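Local coordinates for alpha-amylase (Eisenia fetida, PDB 6M4K), which probably catalyses the endohydrolysis of alpha-1,4-glucosidic linkages in starch-like polysaccharides, as a glycoside hydrolase of family 13 with calcium and chloride as its likely cofactors, at residues Y11-P14 with G15-V18; W25-T28 with D29-R32; N176-R179 with D180-E184; P60-W63 with W64-Y67; V131-G134 with P135-H139. All coordinates share one frame; numbering follows the deposited sequence. Where two conformers were deposited one is given.

Contact 1. Residues Y11-P14 with G15-V18; sequences YCQP and GRDV
Arg16 lies beside Gln13 across a turn of the backbone, and a backbone hydrogen bond holds the two together. Arg16 N donates to Gln13 O over 3.2 Å at an N-H...O angle of 144°. The two side chains lie next to this bond. They run side by side in the same direction, with Gln13 CB 4.0 Å from Arg16 CD. Farther out, in one of the two Gln13 conformers, Gln13 CG meets Arg16 NH1. This is a type II beta turn from Gln13 to Arg16, with Pro14 and Gly15 at its corners. It lies at the surface, in the loop leading into strand 19-22, the first strand of the TIM barrel. Gly15 has a positive phi of 80°, and a side chain there would clash with Pro14 O. Polar and covalent links fix the turn to the rest of the chain. Arg16 NH1 donates to Leu94 O and Arg16 NE to Asn41 OD1. With an alanine here instead of Arg16, Leu94 O and Asn41 OD1 would probably lose this donor, and one flank of Gln13 would be uncovered. Cys12 CB packs 3.2 Å from Arg16 O, and Cys12 SG forms a disulfide with Cys43.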
# COMPACT_ATOMS: atom_id res chain seq x y z
N TYR A 11 10.21 -2.21 -11.48
CA TYR A 11 11.28 -1.45 -12.12
C TYR A 11 11.35 -0.07 -11.48
O TYR A 11 10.36 0.66 -11.49
CB TYR A 11 11.02 -1.32 -13.61
CG TYR A 11 12.10 -0.56 -14.33
CD1 TYR A 11 13.33 -1.16 -14.58
CD2 TYR A 11 11.91 0.76 -14.73
CE1 TYR A 11 14.34 -0.48 -15.22
CE2 TYR A 11 12.93 1.45 -15.38
CZ TYR A 11 14.14 0.82 -15.63
OH TYR A 11 15.16 1.48 -16.27
N CYS A 12 12.51 0.28 -10.96
CA CYS A 12 12.70 1.57 -10.32
C CYS A 12 13.99 2.21 -10.83
O CYS A 12 14.92 1.51 -11.24
CB CYS A 12 12.83 1.43 -8.80
SG CYS A 12 11.35 0.83 -7.96
N GLN A 13 14.04 3.53 -10.78
CA GLN A 13 15.28 4.24 -11.02
C GLN A 13 16.28 3.90 -9.92
O GLN A 13 15.89 3.50 -8.81
CB GLN A 13 15.02 5.75 -11.00
CG GLN A 13 14.22 6.26 -12.17
CD GLN A 13 15.00 6.21 -13.47
OE1 GLN A 13 14.51 5.71 -14.48
NE2 GLN A 13 16.22 6.73 -13.45
N PRO A 14 17.57 4.03 -10.20
CA PRO A 14 18.58 3.77 -9.16
C PRO A 14 18.30 4.61 -7.92
O PRO A 14 17.93 5.78 -8.01
CB PRO A 14 19.89 4.19 -9.83
CG PRO A 14 19.64 3.99 -11.29
CD PRO A 14 18.19 4.34 -11.50
N GLY A 15 18.45 3.99 -6.76
CA GLY A 15 18.29 4.68 -5.50
C GLY A 15 16.86 4.88 -5.05
O GLY A 15 16.63 5.59 -4.07
N ARG A 16 15.89 4.27 -5.74
CA ARG A 16 14.48 4.39 -5.38
C ARG A 16 13.87 3.00 -5.27
O ARG A 16 14.24 2.08 -6.00
CB ARG A 16 13.72 5.20 -6.44
CG ARG A 16 14.36 6.53 -6.69
CD ARG A 16 13.59 7.37 -7.68
NE ARG A 16 14.29 8.62 -7.94
CZ ARG A 16 13.99 9.48 -8.91
NH1 ARG A 16 12.97 9.24 -9.73
NH2 ARG A 16 14.70 10.59 -9.05
N ASP A 17 12.91 2.86 -4.36
CA ASP A 17 12.33 1.54 -4.09
C ASP A 17 10.91 1.60 -3.52
O ASP A 17 10.05 0.81 -3.91
CB ASP A 17 13.28 0.79 -3.13
CG ASP A 17 12.93 -0.67 -2.98
OD1 ASP A 17 12.74 -1.36 -4.01
OD2 ASP A 17 12.86 -1.15 -1.83
N VAL A 18 10.66 2.50 -2.57
CA VAL A 18 9.41 2.51 -1.81
C VAL A 18 8.31 3.15 -2.65
O VAL A 18 8.55 4.11 -3.37
CB VAL A 18 9.64 3.27 -0.49
CG1 VAL A 18 8.34 3.44 0.28
CG2 VAL A 18 10.67 2.56 0.36

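Contact 2. Residues W25-T28 with D29-R32; sequences WKWT and DIER. With SO4 (sulfate ion), chain G.
Ile30 lays its CG1 branch against Trp25, with Ile30 CG1 3.6 Å from Trp25 CB. CG1 is anti to the carbonyl carbon of Ile30 (chi1 -61°), which brings the branch there. Its end, CD1, also reaches the edge of the Trp27 ring near the ring plane, 4.0 Å from Trp27 CE3. This is the N-terminal start of helix 27-39, the helix of the beta-alpha-beta unit that joins barrel strands 19-22 and 44-47. Lys26 is at the N-cap position. Its carbonyl O accepts from Ile30 N and, weakly, from Asp29 N. Glu31 N to Trp27 O and Arg32 N to Thr28 O continue the helical ladder. Ile30 and Trp27 face strand 44-47, where both touch Val47, and helix 81-93, where both touch Met87.

The other flank is more polar. Asp29 is buried there, its CB 4.0 Å from Trp25 CE3 and its carboxylate at 82° to the indole plane. Its two oxygens have separate tasks. OD2 accepts from Val375 N and from a water that also takes the N-H of Lys26. In one of the two Arg32 conformers, OD1 lies at the guanidinium edge and forms a salt bridge with Arg32 NH1 at 2.8 Å. One face of this guanidinium lies over Thr28 O.

A sulfate, probably from the crystallisation liquor, sits at this end of the helix. Lys26 NZ donates to its O3 over 2.8 Å and also forms a salt bridge with Asp374. In the same Arg32 conformer, a second water donates to Thr28 OG1 and accepts from Arg32 NH1 at 2.6 Å.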
# COMPACT_ATOMS: atom_id res chain seq x y z
N TRP A 25 -6.28 10.79 -4.46
CA TRP A 25 -5.70 11.99 -5.05
C TRP A 25 -6.13 12.13 -6.52
O TRP A 25 -6.20 11.13 -7.27
CB TRP A 25 -4.18 11.96 -4.99
CG TRP A 25 -3.59 12.19 -3.62
CD1 TRP A 25 -4.05 11.70 -2.42
CD2 TRP A 25 -2.43 12.97 -3.32
NE1 TRP A 25 -3.22 12.12 -1.39
CE2 TRP A 25 -2.23 12.92 -1.92
CE3 TRP A 25 -1.53 13.71 -4.09
CZ2 TRP A 25 -1.18 13.58 -1.29
CZ3 TRP A 25 -0.49 14.37 -3.46
CH2 TRP A 25 -0.32 14.29 -2.08
N LYS A 26 -6.38 13.37 -6.93
CA LYS A 26 -6.64 13.68 -8.33
C LYS A 26 -5.37 13.56 -9.16
O LYS A 26 -4.25 13.72 -8.67
CB LYS A 26 -7.17 15.11 -8.47
CG LYS A 26 -8.57 15.33 -7.92
CD LYS A 26 -9.09 16.74 -8.22
CE LYS A 26 -8.26 17.80 -7.51
NZ LYS A 26 -8.96 19.12 -7.59
N TRP A 27 -5.56 13.30 -10.46
CA TRP A 27 -4.42 13.14 -11.35
C TRP A 27 -3.55 14.39 -11.40
O TRP A 27 -2.32 14.30 -11.45
CB TRP A 27 -4.87 12.74 -12.75
CG TRP A 27 -5.79 11.56 -12.84
CD1 TRP A 27 -6.76 11.37 -13.77
CD2 TRP A 27 -5.82 10.39 -11.99
NE1 TRP A 27 -7.40 10.18 -13.56
CE2 TRP A 27 -6.85 9.55 -12.47
CE3 TRP A 27 -5.11 9.98 -10.85
CZ2 TRP A 27 -7.18 8.33 -11.87
CZ3 TRP A 27 -5.44 8.77 -10.26
CH2 TRP A 27 -6.46 7.97 -10.77
N THR A 28 -4.17 15.57 -11.40
CA THR A 28 -3.36 16.78 -11.44
C THR A 28 -2.49 16.92 -10.21
O THR A 28 -1.36 17.42 -10.30
CB THR A 28 -4.25 18.02 -11.59
OG1 THR A 28 -5.25 18.01 -10.57
CG2 THR A 28 -4.90 18.04 -12.97
N ASP A 29 -2.99 16.46 -9.05
CA ASP A 29 -2.19 16.51 -7.82
C ASP A 29 -1.08 15.47 -7.83
O ASP A 29 0.04 15.76 -7.40
CB ASP A 29 -3.08 16.38 -6.59
CG ASP A 29 -3.79 17.68 -6.26
OD1 ASP A 29 -3.21 18.76 -6.52
OD2 ASP A 29 -4.91 17.62 -5.74
N ILE A 30 -1.37 14.25 -8.30
CA ILE A 30 -0.31 13.25 -8.39
C ILE A 30 0.78 13.71 -9.35
O ILE A 30 1.97 13.60 -9.06
CB ILE A 30 -0.88 11.87 -8.76
CG1 ILE A 30 -1.86 11.41 -7.68
CG2 ILE A 30 0.25 10.86 -8.96
CD1 ILE A 30 -2.45 10.04 -7.91
N GLU A 31 0.37 14.30 -10.47
CA GLU A 31 1.33 14.80 -11.45
C GLU A 31 2.30 15.79 -10.81
O GLU A 31 3.52 15.70 -11.02
CB GLU A 31 0.58 15.44 -12.62
CG GLU A 31 1.51 15.93 -13.71
CD GLU A 31 0.79 16.48 -14.92
OE1 GLU A 31 -0.45 16.57 -14.91
OE2 GLU A 31 1.48 16.82 -15.90
N ARG A 32 1.79 16.73 -10.01
CA ARG A 32 2.67 17.66 -9.32
C ARG A 32 3.49 16.95 -8.25
O ARG A 32 4.69 17.23 -8.08
CB ARG A 32 1.86 18.79 -8.69
CG ARG A 32 1.06 19.60 -9.68
CD ARG A 32 0.56 20.90 -9.09
NE ARG A 32 -0.59 21.42 -9.82
CZ ARG A 32 -1.85 21.15 -9.52
NH1 ARG A 32 -2.13 20.36 -8.48
NH2 ARG A 32 -2.84 21.66 -10.24
S SO4 G . -8.67 19.23 -11.38
O1 SO4 G . -9.28 18.01 -11.87
O2 SO4 G . -7.37 18.88 -10.83
O3 SO4 G . -9.48 19.77 -10.30
O4 SO4 G . -8.53 20.19 -12.47
O HOH W 1 -6.60 15.58 -5.11
O HOH W 2 -4.65 19.80 -8.58

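Contact 3. Residues N176-R179 with D180-E184; sequences NYVR and DVEAE. With SO4 (sulfate ion), chain H.
Val181 sets its CG2 methyl over one face of the Tyr177 ring, in a CH-pi contact one turn along helix 176-192. This helix belongs to the family 13 catalytic region and precedes barrel strand 196-199. The methyl lies 3.7 Å from the ring centroid and 20° off the ring normal. It is shifted toward the hydroxyl end, where Val181 CG2 is 3.5 Å from Tyr177 CZ. Tyr177 CG is anti to the backbone N (chi1 177°), which carries the ring along the helix toward Val181. The phenol oxygen bonds to Pro132 O.

The packed part continues on the buried side. Val178 and Glu182 run side by side, with Val178 CG1 3.9 Å from Glu182 OE1. Glu182 also touches Tyr72, Leu171 and Ile213. Under these side chains the helical bonds are regular: Asp180 N to Asn176 O, Val181 N to Tyr177 O, Glu182 N to Val178 O and Ala183 N to Arg179 O.

Asn176 and Asp180 make the looser side. Both are exposed and meet mainly through the backbone. Asp180 OD1 forms a salt bridge with Arg216. Arg179 is better packed: its extended chain lies against Ala212 and Ile213 of helix 207-214, with NE bonded to Gly173 O and NH2 paired with Asp209. Its guanidinium edge grips a sulfate, probably from the crystallisation liquor. Arg179 NH2 donates to sulfate O3 over 2.8 Å, and NH1 to O4 over 2.9 Å at a nearly straight 174°.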
# COMPACT_ATOMS: atom_id res chain seq x y z
N ASN A 176 -13.78 -16.53 -22.08
CA ASN A 176 -12.82 -15.93 -22.99
C ASN A 176 -13.12 -14.45 -23.21
O ASN A 176 -12.20 -13.63 -23.29
CB ASN A 176 -12.82 -16.67 -24.33
CG ASN A 176 -12.11 -18.00 -24.26
OD1 ASN A 176 -11.41 -18.30 -23.29
ND2 ASN A 176 -12.26 -18.81 -25.30
N TYR A 177 -14.40 -14.09 -23.31
CA TYR A 177 -14.75 -12.70 -23.56
C TYR A 177 -14.34 -11.80 -22.40
O TYR A 177 -13.78 -10.72 -22.61
CB TYR A 177 -16.24 -12.58 -23.85
CG TYR A 177 -16.69 -11.17 -24.06
CD1 TYR A 177 -16.42 -10.51 -25.24
CD2 TYR A 177 -17.36 -10.48 -23.06
CE1 TYR A 177 -16.82 -9.21 -25.44
CE2 TYR A 177 -17.76 -9.18 -23.24
CZ TYR A 177 -17.49 -8.55 -24.43
OH TYR A 177 -17.90 -7.24 -24.63
N VAL A 178 -14.62 -12.23 -21.17
CA VAL A 178 -14.24 -11.43 -20.00
C VAL A 178 -12.73 -11.27 -19.94
O VAL A 178 -12.21 -10.17 -19.71
CB VAL A 178 -14.82 -12.05 -18.72
CG1 VAL A 178 -14.27 -11.34 -17.48
CG2 VAL A 178 -16.35 -11.96 -18.73
N ARG A 179 -11.99 -12.36 -20.18
CA ARG A 179 -10.53 -12.29 -20.18
C ARG A 179 -10.02 -11.32 -21.23
O ARG A 179 -9.09 -10.54 -20.97
CB ARG A 179 -9.94 -13.68 -20.41
CG ARG A 179 -10.28 -14.66 -19.32
CD ARG A 179 -9.93 -16.08 -19.72
NE ARG A 179 -10.02 -17.00 -18.59
CZ ARG A 179 -9.63 -18.27 -18.63
NH1 ARG A 179 -9.12 -18.76 -19.76
NH2 ARG A 179 -9.73 -19.03 -17.55
N ASP A 180 -10.62 -11.35 -22.43
CA ASP A 180 -10.19 -10.45 -23.50
C ASP A 180 -10.48 -9.00 -23.15
O ASP A 180 -9.66 -8.11 -23.39
CB ASP A 180 -10.91 -10.81 -24.80
CG ASP A 180 -10.39 -12.09 -25.44
OD1 ASP A 180 -9.32 -12.59 -25.04
OD2 ASP A 180 -11.07 -12.58 -26.37
N VAL A 181 -11.67 -8.74 -22.61
CA VAL A 181 -12.07 -7.37 -22.27
C VAL A 181 -11.18 -6.80 -21.18
O VAL A 181 -10.73 -5.65 -21.25
CB VAL A 181 -13.55 -7.35 -21.86
CG1 VAL A 181 -13.88 -6.09 -21.10
CG2 VAL A 181 -14.44 -7.49 -23.10
N GLU A 182 -10.91 -7.59 -20.14
CA GLU A 182 -10.11 -7.09 -19.03
C GLU A 182 -8.66 -6.90 -19.45
O GLU A 182 -8.02 -5.91 -19.06
CB GLU A 182 -10.27 -8.00 -17.82
CG GLU A 182 -11.70 -7.92 -17.28
CD GLU A 182 -11.90 -8.61 -15.95
OE1 GLU A 182 -11.26 -9.64 -15.72
OE2 GLU A 182 -12.74 -8.10 -15.16
N ALA A 183 -8.13 -7.79 -20.29
CA ALA A 183 -6.78 -7.60 -20.81
C ALA A 183 -6.69 -6.38 -21.72
O ALA A 183 -5.66 -5.70 -21.74
CB ALA A 183 -6.30 -8.85 -21.53
N GLU A 184 -7.74 -6.10 -22.50
CA GLU A 184 -7.72 -4.90 -23.34
C GLU A 184 -7.60 -3.65 -22.49
O GLU A 184 -6.85 -2.73 -22.83
CB GLU A 184 -8.98 -4.82 -24.20
CG GLU A 184 -8.99 -3.66 -25.22
CD GLU A 184 -9.29 -2.29 -24.62
OE1 GLU A 184 -10.07 -2.22 -23.64
OE2 GLU A 184 -8.75 -1.27 -25.11
S SO4 H . -8.30 -22.24 -18.78
O1 SO4 H . -8.43 -23.66 -19.06
O2 SO4 H . -7.09 -21.99 -18.02
O3 SO4 H . -9.46 -21.79 -18.01
O4 SO4 H . -8.25 -21.50 -20.04

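Contact 4. Residues P60-W63 with W64-Y67; sequences PYPW and WQRY
The Trp64 indole carries Pro62 on one face. Pro62 CG sits over the centre of the six-membered ring, 3.6 Å from its centroid and 5° off the normal, in a CH-pi contact. The Trp63 indole has Trp64 over one face: Trp64 CB lies 3.7 Å from the centroid of the Trp63 six-membered ring. The Trp64 ring also turns its edge toward that face, with the planes at 80° in a T-shaped pair. Tyr67 CE2 meets the edge of Trp63, 3.8 Å from Trp63 CZ3. Trp63 CG lies between the backbone N and the carbonyl carbon (chi1 64°), which folds the ring over Trp64 N. The backbone beneath is a short 3-10 turn. Arg66 N donates to Trp63 O over 3.2 Å, and a weak bond joins Gln65 N to Pro62 O. A leucine in place of Trp63 would probably open a gap beside Tyr67 and leave Asp360 O without its indole N-H. In the cluster Tyr67 OH bonds to Asp101 OD2; beside it, Gln65 OE1 accepts from Val56 N. Aromatic faces packed on carbon, with polar bonds from their rims, are consistent with a loop that lines the substrate cleft, as after the second barrel strand of family 13 amylases.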
# COMPACT_ATOMS: atom_id res chain seq x y z
N PRO A 60 -23.48 10.35 0.17
CA PRO A 60 -22.96 11.22 -0.89
C PRO A 60 -21.49 11.00 -1.19
O PRO A 60 -20.60 11.43 -0.44
CB PRO A 60 -23.24 12.64 -0.34
CG PRO A 60 -23.36 12.47 1.11
CD PRO A 60 -23.96 11.12 1.34
N TYR A 61 -21.23 10.35 -2.33
CA TYR A 61 -19.91 10.21 -2.95
C TYR A 61 -18.90 9.51 -2.04
O TYR A 61 -17.85 10.06 -1.75
CB TYR A 61 -19.42 11.57 -3.44
CG TYR A 61 -20.50 12.28 -4.24
CD1 TYR A 61 -20.77 11.90 -5.55
CD2 TYR A 61 -21.26 13.32 -3.69
CE1 TYR A 61 -21.75 12.54 -6.30
CE2 TYR A 61 -22.24 13.97 -4.43
CZ TYR A 61 -22.48 13.57 -5.73
OH TYR A 61 -23.46 14.20 -6.49
N PRO A 62 -19.21 8.30 -1.59
CA PRO A 62 -18.28 7.57 -0.72
C PRO A 62 -17.02 7.15 -1.47
O PRO A 62 -17.01 7.04 -2.70
CB PRO A 62 -19.10 6.34 -0.31
CG PRO A 62 -19.97 6.08 -1.50
CD PRO A 62 -20.35 7.46 -2.01
N TRP A 63 -15.95 6.86 -0.72
CA TRP A 63 -14.74 6.37 -1.39
C TRP A 63 -15.01 5.05 -2.10
O TRP A 63 -14.47 4.81 -3.18
CB TRP A 63 -13.58 6.21 -0.39
CG TRP A 63 -13.85 5.19 0.64
CD1 TRP A 63 -14.46 5.39 1.85
CD2 TRP A 63 -13.55 3.79 0.57
NE1 TRP A 63 -14.56 4.21 2.53
CE2 TRP A 63 -14.01 3.20 1.77
CE3 TRP A 63 -12.95 2.97 -0.39
CZ2 TRP A 63 -13.88 1.84 2.04
CZ3 TRP A 63 -12.83 1.61 -0.12
CH2 TRP A 63 -13.29 1.06 1.08
N TRP A 64 -15.88 4.21 -1.55
CA TRP A 64 -16.03 2.86 -2.07
C TRP A 64 -16.77 2.79 -3.40
O TRP A 64 -16.79 1.73 -4.02
CB TRP A 64 -16.61 1.90 -1.03
CG TRP A 64 -17.79 2.37 -0.26
CD1 TRP A 64 -17.79 2.76 1.06
CD2 TRP A 64 -19.15 2.44 -0.70
NE1 TRP A 64 -19.06 3.08 1.46
CE2 TRP A 64 -19.92 2.90 0.40
CE3 TRP A 64 -19.80 2.16 -1.90
CZ2 TRP A 64 -21.30 3.08 0.33
CZ3 TRP A 64 -21.19 2.36 -1.98
CH2 TRP A 64 -21.91 2.81 -0.86
N GLN A 65 -17.36 3.90 -3.87
CA GLN A 65 -17.96 3.88 -5.20
C GLN A 65 -16.92 3.53 -6.27
O GLN A 65 -17.27 2.97 -7.31
CB GLN A 65 -18.64 5.23 -5.50
CG GLN A 65 -17.65 6.33 -5.81
CD GLN A 65 -18.29 7.69 -6.01
OE1 GLN A 65 -19.53 7.84 -5.98
NE2 GLN A 65 -17.46 8.71 -6.21
N ARG A 66 -15.64 3.83 -6.01
CA ARG A 66 -14.60 3.56 -7.00
C ARG A 66 -14.26 2.09 -7.12
O ARG A 66 -13.57 1.72 -8.08
CB ARG A 66 -13.35 4.40 -6.71
CG ARG A 66 -13.64 5.88 -6.84
CD ARG A 66 -12.41 6.72 -6.66
NE ARG A 66 -11.52 6.67 -7.82
CZ ARG A 66 -10.58 7.58 -8.05
NH1 ARG A 66 -10.44 8.60 -7.21
NH2 ARG A 66 -9.81 7.51 -9.13
N TYR A 67 -14.76 1.24 -6.22
CA TYR A 67 -14.55 -0.20 -6.30
C TYR A 67 -15.73 -0.92 -6.94
O TYR A 67 -15.83 -2.15 -6.85
CB TYR A 67 -14.15 -0.75 -4.93
CG TYR A 67 -12.77 -0.22 -4.59
CD1 TYR A 67 -11.63 -0.86 -5.08
CD2 TYR A 67 -12.60 0.95 -3.87
CE1 TYR A 67 -10.36 -0.35 -4.84
CE2 TYR A 67 -11.33 1.46 -3.61
CZ TYR A 67 -10.22 0.80 -4.11
OH TYR A 67 -8.98 1.34 -3.85
O HOH W 3 -14.94 8.24 -4.45

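Contact 5. Residues V131-G134 with P135-H139; sequences VPYG and PNDFH
Asp137 has CG anti to its carbonyl carbon, beside the backbone N (chi1 -58°), and this brings the carboxylate back to Gly134. Phe138 takes the same kind of torsion (chi1 -67°), which turns its ring back toward residues 131-134. The residues form a short 3-10 turn, 135-137, in the long excursion between strand 97-102 and helix 176-192, which in family 13 amylases is domain B. Two bonds join Gly134 and Asp137 in both directions. Gly134 N donates to Asp137 OD2 over 2.9 Å, meeting it on the anti side and 18° out of the carboxylate plane. Asp137 N donates back to Gly134 O. Tyr133 CD1 lies 3.7 Å from Asp137 OD2, with the oxygen at the ring edge. One Tyr133 face carries Val131 CG1. Tyr133 and Phe138 meet obliquely, Tyr133 CB lying 4.0 Å from Phe138 CE1, and Leu171 touches both side chains. The Tyr133 hydroxyl bonds to that of Tyr72. At the end of the stretch, His139 ND1 bonds to Asp170, a calcium ligand, and so probably helps position it. Gly134 O lies 3.2 Å from Phe138 CD1, near the plane of the phenyl ring.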
# COMPACT_ATOMS: atom_id res chain seq x y z
N VAL A 131 -19.26 -1.57 -21.66
CA VAL A 131 -18.20 -2.56 -21.82
C VAL A 131 -18.16 -3.19 -23.23
O VAL A 131 -17.17 -3.01 -23.94
CB VAL A 131 -18.17 -3.58 -20.66
CG1 VAL A 131 -17.14 -4.66 -20.92
CG2 VAL A 131 -17.90 -2.88 -19.33
N PRO A 132 -19.23 -3.90 -23.66
CA PRO A 132 -20.47 -4.29 -22.98
C PRO A 132 -20.36 -5.64 -22.26
O PRO A 132 -19.66 -6.56 -22.74
CB PRO A 132 -21.47 -4.39 -24.13
CG PRO A 132 -20.64 -4.91 -25.26
CD PRO A 132 -19.27 -4.27 -25.10
N TYR A 133 -21.05 -5.76 -21.13
CA TYR A 133 -21.28 -7.03 -20.45
C TYR A 133 -22.78 -7.23 -20.28
O TYR A 133 -23.52 -6.26 -20.08
CB TYR A 133 -20.71 -7.02 -19.03
CG TYR A 133 -19.21 -7.13 -18.84
CD1 TYR A 133 -18.44 -8.04 -19.56
CD2 TYR A 133 -18.58 -6.36 -17.86
CE1 TYR A 133 -17.06 -8.15 -19.33
CE2 TYR A 133 -17.21 -6.47 -17.62
CZ TYR A 133 -16.47 -7.37 -18.36
OH TYR A 133 -15.12 -7.50 -18.12
N GLY A 134 -23.20 -8.49 -20.32
CA GLY A 134 -24.55 -8.90 -19.97
C GLY A 134 -24.51 -10.10 -19.04
O GLY A 134 -23.44 -10.51 -18.59
N PRO A 135 -25.68 -10.69 -18.75
CA PRO A 135 -25.73 -11.81 -17.78
C PRO A 135 -24.81 -12.97 -18.08
O PRO A 135 -24.33 -13.60 -17.13
CB PRO A 135 -27.21 -12.23 -17.84
CG PRO A 135 -27.92 -10.96 -18.15
CD PRO A 135 -27.02 -10.22 -19.11
N ASN A 136 -24.54 -13.28 -19.35
CA ASN A 136 -23.68 -14.42 -19.67
C ASN A 136 -22.25 -14.20 -19.22
O ASN A 136 -21.47 -15.16 -19.17
CB ASN A 136 -23.67 -14.70 -21.18
CG ASN A 136 -25.01 -15.15 -21.70
OD1 ASN A 136 -25.77 -15.79 -20.99
ND2 ASN A 136 -25.30 -14.81 -22.95
N ASP A 137 -21.89 -12.97 -18.89
CA ASP A 137 -20.53 -12.64 -18.48
C ASP A 137 -20.33 -12.71 -16.98
O ASP A 137 -19.22 -12.43 -16.51
CB ASP A 137 -20.18 -11.25 -19.01
CG ASP A 137 -20.29 -11.17 -20.51
OD1 ASP A 137 -19.73 -12.08 -21.17
OD2 ASP A 137 -20.96 -10.26 -21.03
N PHE A 138 -21.34 -13.12 -16.23
CA PHE A 138 -21.29 -13.15 -14.78
C PHE A 138 -21.56 -14.56 -14.26
O PHE A 138 -22.24 -15.36 -14.91
CB PHE A 138 -22.34 -12.21 -14.16
CG PHE A 138 -22.06 -10.77 -14.42
CD1 PHE A 138 -22.48 -10.17 -15.60
CD2 PHE A 138 -21.34 -10.02 -13.49
CE1 PHE A 138 -22.19 -8.83 -15.84
CE2 PHE A 138 -21.06 -8.70 -13.72
CZ PHE A 138 -21.47 -8.09 -14.90
N HIS A 139 -21.01 -14.84 -13.09
CA HIS A 139 -21.50 -15.94 -12.29
C HIS A 139 -22.92 -15.64 -11.81
O HIS A 139 -23.30 -14.48 -11.63
CB HIS A 139 -20.57 -16.15 -11.10
CG HIS A 139 -19.20 -16.61 -11.48
ND1 HIS A 139 -18.05 -16.06 -10.95
CD2 HIS A 139 -18.79 -17.58 -12.34
CE1 HIS A 139 -16.99 -16.66 -11.47
NE2 HIS A 139 -17.41 -17.59 -12.31

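Overall arrangement
From the N terminus, the five contacts follow in series; none nests in or crosses another. Contact 1 closes a turn before barrel strand 19-22, and contact 2 starts the helix after that strand. Contact 4 closes a short turn in the loop between strand 44-47 and helix 81-93. It touches contact 2, where Trp27 CH2 packs 3.8 Å from Arg66 NH2. Contact 5 closes a turn in the excursion after barrel strand 97-102, and contact 3 follows on helix 176-192. Contacts 3 and 5 touch, their centres about 11 Å apart, and tie that helix to the excursion near the calcium site. Contact 1 stands apart, its centre about 40 Å from that of contact 5.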